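Local coordinates for protein acyl-CoA dehydrogenase (Bacillus anthracis, PDB 3OWA) that probably oxidises acyl-CoA thioesters at the alpha-beta carbon bond, using bound FAD as the electron acceptor, at residues L472-L477 against A545-T550. Numbering follows the deposited sequence.
Sequences LMVAGL and AHAKET
V474 of helix 458-482 meets A547 and T550 of helix 526-554, and each of its two methyls touches a different residue. CG2 rests on the methyl of A547, with V474 CG2 3.7 Å from A547 CB. CG1 goes to the threonine one turn further on, where V474 CG1 lies 3.5 Å from T550 CG2. The fork of the valine therefore spans one turn of the facing helix. With chi1 158°, CG1 lies anti to the backbone N and points at T550, while CG2, beside that N, takes A547. The T550 and V474 side chains cross at a slant.

T550 turns its methyl, not its hydroxyl, to the valine. With chi1 at -55°, OG1 sits beside its own backbone N and donates a hydrogen bond to the preceding turn, T550 OG1 to H546 O 2.9 Å, tilted 25° from the carbonyl plane. H546 O also accepts the hydrogen bond of T550 N, from the opposite face. The two helices come close here: V474 CA is 6.4 Å from A547 CA. I496 of helix 490-520 packs on V474, and L567 of helix 557-571 on A547. The contact lies within the second acyl-CoA dehydrogenase C-terminal region. All three touching residues are buried, and their closest contacts are between carbon atoms. With its hydroxyl occupied by H546 O and N495 ND2, T550 can present its methyl to V474. Buried apolar packing holds the helices here.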
# COMPACT_ATOMS: atom_id res chain seq x y z
N LEU A 472 -19.97 -0.33 -21.02
CA LEU A 472 -21.15 0.30 -21.58
C LEU A 472 -22.43 -0.24 -20.94
O LEU A 472 -23.30 0.54 -20.55
CB LEU A 472 -21.18 0.12 -23.10
CG LEU A 472 -20.27 1.07 -23.86
CD1 LEU A 472 -19.72 0.44 -25.13
CD2 LEU A 472 -21.03 2.35 -24.17
N MSE A 473 -22.52 -1.56 -20.82
CA MSE A 473 -23.72 -2.22 -20.25
C MSE A 473 -23.99 -1.74 -18.84
O MSE A 473 -25.11 -1.36 -18.50
CB MSE A 473 -23.56 -3.74 -20.24
CG MSE A 473 -24.84 -4.49 -19.90
SE MSE A 473 -24.63 -6.32 -19.22
CE MSE A 473 -23.00 -6.81 -20.13
N VAL A 474 -22.94 -1.76 -18.03
CA VAL A 474 -23.03 -1.44 -16.62
C VAL A 474 -23.30 0.05 -16.44
O VAL A 474 -24.16 0.44 -15.66
CB VAL A 474 -21.73 -1.89 -15.93
CG1 VAL A 474 -21.49 -1.14 -14.63
CG2 VAL A 474 -21.72 -3.41 -15.76
N ALA A 475 -22.56 0.88 -17.16
CA ALA A 475 -22.76 2.32 -17.09
C ALA A 475 -24.18 2.69 -17.57
O ALA A 475 -24.87 3.50 -16.97
CB ALA A 475 -21.69 3.05 -17.88
N GLY A 476 -24.62 2.06 -18.65
CA GLY A 476 -25.97 2.32 -19.18
C GLY A 476 -27.03 1.94 -18.15
O GLY A 476 -27.96 2.72 -17.89
N LEU A 477 -26.86 0.78 -17.54
CA LEU A 477 -27.84 0.27 -16.59
C LEU A 477 -27.96 1.13 -15.35
O LEU A 477 -29.06 1.33 -14.84
CB LEU A 477 -27.52 -1.17 -16.21
CG LEU A 477 -27.87 -2.16 -17.31
CD1 LEU A 477 -27.36 -3.55 -16.96
CD2 LEU A 477 -29.38 -2.19 -17.56
N ALA A 545 -15.35 -8.54 -11.80
CA ALA A 545 -15.78 -8.33 -10.41
C ALA A 545 -16.43 -6.96 -10.17
O ALA A 545 -17.38 -6.87 -9.38
CB ALA A 545 -14.63 -8.55 -9.42
N HIS A 546 -15.89 -5.91 -10.79
CA HIS A 546 -16.50 -4.57 -10.68
C HIS A 546 -17.90 -4.54 -11.29
O HIS A 546 -18.79 -3.88 -10.76
CB HIS A 546 -15.63 -3.50 -11.35
CG HIS A 546 -14.39 -3.18 -10.59
ND1 HIS A 546 -14.40 -2.91 -9.24
CD2 HIS A 546 -13.10 -3.07 -10.99
CE1 HIS A 546 -13.16 -2.66 -8.84
NE2 HIS A 546 -12.35 -2.75 -9.88
N ALA A 547 -18.06 -5.24 -12.42
CA ALA A 547 -19.37 -5.29 -13.09
C ALA A 547 -20.39 -6.04 -12.25
O ALA A 547 -21.50 -5.56 -12.09
CB ALA A 547 -19.24 -5.91 -14.49
N LYS A 548 -20.01 -7.20 -11.73
CA LYS A 548 -20.89 -7.98 -10.85
C LYS A 548 -21.39 -7.18 -9.66
O LYS A 548 -22.59 -7.19 -9.39
CB LYS A 548 -20.17 -9.23 -10.30
CG LYS A 548 -20.06 -10.37 -11.29
CD LYS A 548 -19.65 -11.67 -10.59
CE LYS A 548 -19.13 -12.71 -11.61
NZ LYS A 548 -19.13 -14.11 -11.06
N GLU A 549 -20.48 -6.50 -8.96
CA GLU A 549 -20.85 -5.67 -7.81
C GLU A 549 -21.83 -4.57 -8.21
O GLU A 549 -22.79 -4.29 -7.49
CB GLU A 549 -19.62 -5.03 -7.11
CG GLU A 549 -20.02 -4.25 -5.84
CD GLU A 549 -18.83 -3.62 -5.08
OE1 GLU A 549 -18.22 -2.67 -5.59
OE2 GLU A 549 -18.53 -4.08 -3.96
N THR A 550 -21.58 -3.95 -9.36
CA THR A 550 -22.49 -2.91 -9.84
C THR A 550 -23.86 -3.47 -10.26
O THR A 550 -24.87 -2.84 -9.97
CB THR A 550 -21.87 -2.13 -10.98
OG1 THR A 550 -20.61 -1.61 -10.55
CG2 THR A 550 -22.78 -0.97 -11.36